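OsmC family peroxiredoxin (Aquifex aeolicus, PDB 2E8E) is probably a thiol-dependent peroxidase that reduces organic hydroperoxides, although its function has not been established. Local coordinates at residues K57-K71 / I83-A97. Numbering follows the deposited sequence.
Sequences KRQEVKDIKIFLKGK and IEIKYVAVGKVEEKA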
loop_
_atom_site.group_PDB
_atom_site.type_symbol
_atom_site.label_atom_id
_atom_site.label_comp_id
_atom_site.label_asym_id
_atom_site.label_seq_id
_atom_site.Cartn_x
_atom_site.Cartn_y
_atom_site.Cartn_z
ATOM N N LYS A 57 3.016 19.677 -18.810
ATOM C CA LYS A 57 3.542 19.610 -20.168
ATOM C C LYS A 57 2.495 19.926 -21.232
ATOM O O LYS A 57 2.663 19.604 -22.410
ATOM C CB LYS A 57 4.183 18.244 -20.422
ATOM C CG LYS A 57 5.471 18.049 -19.628
ATOM C CD LYS A 57 6.201 16.773 -20.007
ATOM C CE LYS A 57 7.482 16.633 -19.204
ATOM N NZ LYS A 57 8.360 17.832 -19.344
ATOM N N ARG A 58 1.408 20.554 -20.795
ATOM C CA ARG A 58 0.329 20.986 -21.680
ATOM C C ARG A 58 -0.404 19.898 -22.463
ATOM O O ARG A 58 -0.916 20.151 -23.555
ATOM C CB ARG A 58 0.881 22.032 -22.652
ATOM C CG ARG A 58 1.851 23.012 -21.996
ATOM C CD ARG A 58 1.215 23.696 -20.796
ATOM N NE ARG A 58 0.048 24.473 -21.197
ATOM C CZ ARG A 58 0.108 25.598 -21.899
ATOM N NH1 ARG A 58 1.284 26.086 -22.272
ATOM N NH2 ARG A 58 -1.006 26.225 -22.245
ATOM N N GLN A 59 -0.472 18.692 -21.911
ATOM C CA GLN A 59 -1.162 17.615 -22.598
ATOM C C GLN A 59 -2.650 17.660 -22.266
ATOM O O GLN A 59 -3.041 18.056 -21.169
ATOM C CB GLN A 59 -0.576 16.258 -22.191
ATOM C CG GLN A 59 0.923 16.107 -22.451
ATOM C CD GLN A 59 1.317 16.446 -23.877
ATOM O OE1 GLN A 59 1.960 17.468 -24.128
ATOM N NE2 GLN A 59 0.932 15.594 -24.819
ATOM N N GLU A 60 -3.475 17.267 -23.229
ATOM C CA GLU A 60 -4.918 17.248 -23.040
ATOM C C GLU A 60 -5.294 15.820 -22.679
ATOM O O GLU A 60 -5.415 14.954 -23.546
ATOM C CB GLU A 60 -5.618 17.689 -24.328
ATOM C CG GLU A 60 -5.302 19.128 -24.713
ATOM C CD GLU A 60 -5.822 19.507 -26.089
ATOM O OE1 GLU A 60 -7.047 19.405 -26.317
ATOM O OE2 GLU A 60 -5.000 19.912 -26.939
ATOM N N VAL A 61 -5.464 15.579 -21.385
ATOM C CA VAL A 61 -5.796 14.251 -20.897
ATOM C C VAL A 61 -7.284 13.998 -20.714
ATOM O O VAL A 61 -7.966 14.722 -19.988
ATOM C CB VAL A 61 -5.095 13.974 -19.553
ATOM C CG1 VAL A 61 -5.484 12.595 -19.036
ATOM C CG2 VAL A 61 -3.590 14.079 -19.724
ATOM N N LYS A 62 -7.779 12.962 -21.380
ATOM C CA LYS A 62 -9.177 12.575 -21.264
ATOM C C LYS A 62 -9.247 11.504 -20.181
ATOM O O LYS A 62 -10.203 11.440 -19.409
ATOM C CB LYS A 62 -9.696 11.998 -22.582
ATOM C CG LYS A 62 -11.112 11.455 -22.485
ATOM C CD LYS A 62 -11.517 10.674 -23.726
ATOM C CE LYS A 62 -11.511 11.542 -24.971
ATOM N NZ LYS A 62 -12.009 10.776 -26.150
ATOM N N ASP A 63 -8.217 10.666 -20.125
ATOM C CA ASP A 63 -8.174 9.599 -19.134
ATOM C C ASP A 63 -6.764 9.041 -18.985
ATOM O O ASP A 63 -5.927 9.162 -19.882
ATOM C CB ASP A 63 -9.141 8.480 -19.542
ATOM C CG ASP A 63 -9.427 7.501 -18.409
ATOM O OD1 ASP A 63 -9.080 7.797 -17.247
ATOM O OD2 ASP A 63 -10.015 6.435 -18.689
ATOM N N ILE A 64 -6.500 8.450 -17.826
ATOM C CA ILE A 64 -5.211 7.836 -17.548
ATOM C C ILE A 64 -5.564 6.506 -16.909
ATOM O O ILE A 64 -6.276 6.466 -15.906
ATOM C CB ILE A 64 -4.366 8.664 -16.549
ATOM C CG1 ILE A 64 -3.976 10.003 -17.176
ATOM C CG2 ILE A 64 -3.115 7.878 -16.143
ATOM C CD1 ILE A 64 -3.233 10.936 -16.241
ATOM N N LYS A 65 -5.100 5.420 -17.515
ATOM C CA LYS A 65 -5.362 4.089 -16.996
ATOM C C LYS A 65 -4.032 3.461 -16.614
ATOM O O LYS A 65 -3.060 3.543 -17.364
ATOM C CB LYS A 65 -6.057 3.227 -18.051
ATOM C CG LYS A 65 -7.423 3.749 -18.484
ATOM C CD LYS A 65 -8.061 2.817 -19.499
ATOM C CE LYS A 65 -9.447 3.298 -19.902
ATOM N NZ LYS A 65 -10.051 2.417 -20.945
ATOM N N ILE A 66 -3.984 2.845 -15.440
ATOM C CA ILE A 66 -2.755 2.211 -14.989
ATOM C C ILE A 66 -3.048 0.773 -14.600
ATOM O O ILE A 66 -3.926 0.502 -13.781
ATOM C CB ILE A 66 -2.148 2.959 -13.787
ATOM C CG1 ILE A 66 -2.013 4.449 -14.116
ATOM C CG2 ILE A 66 -0.772 2.384 -13.467
ATOM C CD1 ILE A 66 -1.518 5.299 -12.955
ATOM N N PHE A 67 -2.309 -0.149 -15.205
ATOM C CA PHE A 67 -2.493 -1.564 -14.948
ATOM C C PHE A 67 -1.280 -2.124 -14.231
ATOM O O PHE A 67 -0.161 -2.031 -14.724
ATOM C CB PHE A 67 -2.704 -2.297 -16.273
ATOM C CG PHE A 67 -3.857 -1.760 -17.071
ATOM C CD1 PHE A 67 -5.154 -2.199 -16.828
ATOM C CD2 PHE A 67 -3.652 -0.769 -18.026
ATOM C CE1 PHE A 67 -6.236 -1.654 -17.524
ATOM C CE2 PHE A 67 -4.724 -0.220 -18.725
ATOM C CZ PHE A 67 -6.017 -0.662 -18.473
ATOM N N LEU A 68 -1.501 -2.700 -13.055
ATOM C CA LEU A 68 -0.402 -3.277 -12.302
ATOM C C LEU A 68 -0.601 -4.768 -12.105
ATOM O O LEU A 68 -1.691 -5.222 -11.768
ATOM C CB LEU A 68 -0.259 -2.598 -10.939
ATOM C CG LEU A 68 0.058 -1.102 -10.973
ATOM C CD1 LEU A 68 -1.235 -0.296 -10.849
ATOM C CD2 LEU A 68 1.007 -0.762 -9.839
ATOM N N LYS A 69 0.464 -5.527 -12.326
ATOM C CA LYS A 69 0.418 -6.968 -12.155
ATOM C C LYS A 69 1.623 -7.387 -11.335
ATOM O O LYS A 69 2.765 -7.097 -11.699
ATOM C CB LYS A 69 0.452 -7.685 -13.506
ATOM C CG LYS A 69 0.535 -9.199 -13.379
ATOM C CD LYS A 69 0.546 -9.891 -14.734
ATOM C CE LYS A 69 -0.714 -9.587 -15.523
ATOM N NZ LYS A 69 -0.770 -10.346 -16.806
ATOM N N GLY A 70 1.371 -8.068 -10.224
ATOM C CA GLY A 70 2.467 -8.504 -9.383
ATOM C C GLY A 70 2.517 -10.012 -9.275
ATOM O O GLY A 70 1.481 -10.658 -9.131
ATOM N N LYS A 71 3.720 -10.571 -9.365
ATOM C CA LYS A 71 3.921 -12.015 -9.257
ATOM C C LYS A 71 4.662 -12.277 -7.952
ATOM O O LYS A 71 5.762 -11.761 -7.738
ATOM C CB LYS A 71 4.736 -12.528 -10.447
ATOM C CG LYS A 71 4.006 -12.419 -11.771
ATOM C CD LYS A 71 4.877 -12.895 -12.926
ATOM C CE LYS A 71 4.112 -12.875 -14.242
ATOM N NZ LYS A 71 3.599 -11.516 -14.575
ATOM N N ILE A 83 6.911 -6.798 -10.578
ATOM C CA ILE A 83 5.751 -5.920 -10.635
ATOM C C ILE A 83 5.768 -5.257 -12.000
ATOM O O ILE A 83 6.735 -4.582 -12.352
ATOM C CB ILE A 83 5.788 -4.804 -9.566
ATOM C CG1 ILE A 83 5.787 -5.413 -8.163
ATOM C CG2 ILE A 83 4.569 -3.888 -9.746
ATOM C CD1 ILE A 83 5.777 -4.387 -7.052
ATOM N N GLU A 84 4.707 -5.471 -12.770
ATOM C CA GLU A 84 4.592 -4.870 -14.092
ATOM C C GLU A 84 3.618 -3.715 -13.994
ATOM O O GLU A 84 2.529 -3.864 -13.435
ATOM C CB GLU A 84 4.050 -5.874 -15.107
ATOM C CG GLU A 84 4.969 -7.025 -15.436
ATOM C CD GLU A 84 4.395 -7.901 -16.533
ATOM O OE1 GLU A 84 4.164 -7.379 -17.646
ATOM O OE2 GLU A 84 4.168 -9.104 -16.285
ATOM N N ILE A 85 4.006 -2.564 -14.532
ATOM C CA ILE A 85 3.133 -1.405 -14.502
ATOM C C ILE A 85 3.021 -0.866 -15.913
ATOM O O ILE A 85 4.034 -0.581 -16.557
ATOM C CB ILE A 85 3.685 -0.278 -13.604
ATOM C CG1 ILE A 85 3.997 -0.814 -12.203
ATOM C CG2 ILE A 85 2.664 0.849 -13.516
ATOM C CD1 ILE A 85 4.586 0.219 -11.262
ATOM N N LYS A 86 1.790 -0.736 -16.391
ATOM C CA LYS A 86 1.541 -0.215 -17.727
ATOM C C LYS A 86 0.689 1.043 -17.619
ATOM O O LYS A 86 -0.402 1.013 -17.045
ATOM C CB LYS A 86 0.812 -1.257 -18.579
ATOM C CG LYS A 86 0.506 -0.795 -19.994
ATOM C CD LYS A 86 -0.237 -1.872 -20.770
ATOM C CE LYS A 86 -0.561 -1.410 -22.176
ATOM N NZ LYS A 86 0.674 -1.041 -22.920
ATOM N N TYR A 87 1.199 2.144 -18.162
ATOM C CA TYR A 87 0.491 3.419 -18.138
ATOM C C TYR A 87 -0.116 3.679 -19.512
ATOM O O TYR A 87 0.578 3.592 -20.525
ATOM C CB TYR A 87 1.454 4.565 -17.829
ATOM C CG TYR A 87 2.179 4.462 -16.509
ATOM C CD1 TYR A 87 1.710 5.132 -15.379
ATOM C CD2 TYR A 87 3.350 3.715 -16.394
ATOM C CE1 TYR A 87 2.395 5.067 -14.166
ATOM C CE2 TYR A 87 4.038 3.642 -15.188
ATOM C CZ TYR A 87 3.559 4.321 -14.080
ATOM O OH TYR A 87 4.255 4.268 -12.895
ATOM N N VAL A 88 -1.403 4.003 -19.541
ATOM C CA VAL A 88 -2.077 4.309 -20.795
ATOM C C VAL A 88 -2.690 5.699 -20.676
ATOM O O VAL A 88 -3.586 5.923 -19.861
ATOM C CB VAL A 88 -3.198 3.287 -21.111
ATOM C CG1 VAL A 88 -3.930 3.693 -22.388
ATOM C CG2 VAL A 88 -2.609 1.889 -21.266
ATOM N N ALA A 89 -2.188 6.643 -21.467
ATOM C CA ALA A 89 -2.724 7.997 -21.440
ATOM C C ALA A 89 -3.669 8.117 -22.627
ATOM O O ALA A 89 -3.323 7.728 -23.740
ATOM C CB ALA A 89 -1.603 9.021 -21.550
ATOM N N VAL A 90 -4.862 8.645 -22.378
ATOM C CA VAL A 90 -5.871 8.794 -23.420
ATOM C C VAL A 90 -6.176 10.265 -23.652
ATOM O O VAL A 90 -6.472 10.994 -22.706
ATOM C CB VAL A 90 -7.186 8.074 -23.016
ATOM C CG1 VAL A 90 -8.215 8.189 -24.127
ATOM C CG2 VAL A 90 -6.900 6.614 -22.684
ATOM N N GLY A 91 -6.106 10.697 -24.912
ATOM C CA GLY A 91 -6.388 12.084 -25.239
ATOM C C GLY A 91 -5.382 12.619 -26.240
ATOM O O GLY A 91 -4.806 11.858 -27.010
ATOM N N LYS A 92 -5.183 13.932 -26.250
ATOM C CA LYS A 92 -4.203 14.528 -27.150
ATOM C C LYS A 92 -2.914 14.551 -26.343
ATOM O O LYS A 92 -2.502 15.591 -25.834
ATOM C CB LYS A 92 -4.615 15.949 -27.536
ATOM C CG LYS A 92 -5.919 16.043 -28.321
ATOM C CD LYS A 92 -6.273 17.502 -28.596
ATOM C CE LYS A 92 -7.628 17.655 -29.275
ATOM N NZ LYS A 92 -7.637 17.122 -30.663
ATOM N N VAL A 93 -2.301 13.380 -26.211
ATOM C CA VAL A 93 -1.073 13.227 -25.443
ATOM C C VAL A 93 0.038 12.666 -26.318
ATOM O O VAL A 93 -0.137 11.649 -26.985
ATOM C CB VAL A 93 -1.293 12.264 -24.249
ATOM C CG1 VAL A 93 -0.056 12.233 -23.365
ATOM C CG2 VAL A 93 -2.519 12.691 -23.458
ATOM N N GLU A 94 1.182 13.335 -26.314
ATOM C CA GLU A 94 2.320 12.891 -27.104
ATOM C C GLU A 94 3.078 11.829 -26.318
ATOM O O GLU A 94 3.294 11.968 -25.115
ATOM C CB GLU A 94 3.227 14.077 -27.415
ATOM C CG GLU A 94 2.506 15.182 -28.170
ATOM C CD GLU A 94 3.300 16.464 -28.226
ATOM O OE1 GLU A 94 4.356 16.485 -28.894
ATOM O OE2 GLU A 94 2.867 17.450 -27.596
ATOM N N GLU A 95 3.467 10.763 -27.006
ATOM C CA GLU A 95 4.188 9.669 -26.374
ATOM C C GLU A 95 5.413 10.173 -25.610
ATOM O O GLU A 95 5.749 9.644 -24.551
ATOM C CB GLU A 95 4.589 8.644 -27.441
ATOM C CG GLU A 95 5.109 7.314 -26.906
ATOM C CD GLU A 95 6.620 7.276 -26.802
ATOM O OE1 GLU A 95 7.287 7.633 -27.798
ATOM O OE2 GLU A 95 7.141 6.881 -25.738
ATOM N N LYS A 96 6.065 11.209 -26.135
ATOM C CA LYS A 96 7.249 11.775 -25.490
ATOM C C LYS A 96 6.919 12.388 -24.130
ATOM O O LYS A 96 7.714 12.304 -23.189
ATOM C CB LYS A 96 7.882 12.849 -26.375
ATOM C CG LYS A 96 7.000 14.070 -26.584
ATOM C CD LYS A 96 7.747 15.186 -27.297
ATOM C CE LYS A 96 6.840 16.384 -27.525
ATOM N NZ LYS A 96 6.173 16.829 -26.265
ATOM N N ALA A 97 5.751 13.017 -24.036
ATOM C CA ALA A 97 5.324 13.639 -22.790
ATOM C C ALA A 97 4.990 12.561 -21.765
ATOM O O ALA A 97 5.345 12.686 -20.592
ATOM C CB ALA A 97 4.107 14.533 -23.030
HETATM O O HOH W 1 3.964 -9.147 -13.463
#
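The isoleucines I66 and I85 run next to each other in the same direction on the buried face of an antiparallel hairpin, with CG2 of I66 3.8 Å from CG2 of I85. L68 follows on: its CD2 rests 3.8 Å from CG1 of I85, and I42 of helix 34-56 covers both residues. I66 also runs alongside the Y87 ring, its CG1 4.0 Å from CD1 of Y87; the tyrosine suits a place where hydrocarbon gives way to polar groups, because its hydroxyl is hydrogen-bonded to the S46 hydroxyl. I64, I66, I83, I85 and Y87 share this face; beta-branched and aromatic residues suit extended strands. On the other face, CG2 of V88 meets the F67 ring at its edge, 3.9 Å from CE2.

Farther along, the register slips by one residue, setting K62 and D63 against the single residue V90, whose carbonyl oxygen accepts from both amides, K62 N at 2.7 Å: a classic beta bulge. A side chain on G91 would run into E60 O, and at its backbone angles (phi 137°) would also press on the V90 carbonyl oxygen, so glycine fits here. The bent side chain of Q59 (chi2 -52°) sets its CD 3.5 Å from CB of A97, in helix 95-109. Shortening Q59 to an alanine removes the chain beyond CB and would probably open a gap beside V93 and A97, leaving the A97 methyl without the packing of CG and CD.

At the solvent-facing edge the E60 carboxylate lies against CD of K92, the lysine's hydrocarbon part, while NZ of K92 stays too far from OE1 of E60 for a salt bridge. At the far end K71, bent at chi4 (59°), brings NZ to 3.0 Å from OE2 of E84, a salt bridge also spanned by a water. Strand 121-130 completes the hairpin's mixed sheet, helix 34-56 packs on its buried face, and a strand of the second subunit pairs antiparallel with residues 65-71, as in the intertwined dimers of the OsmC fold.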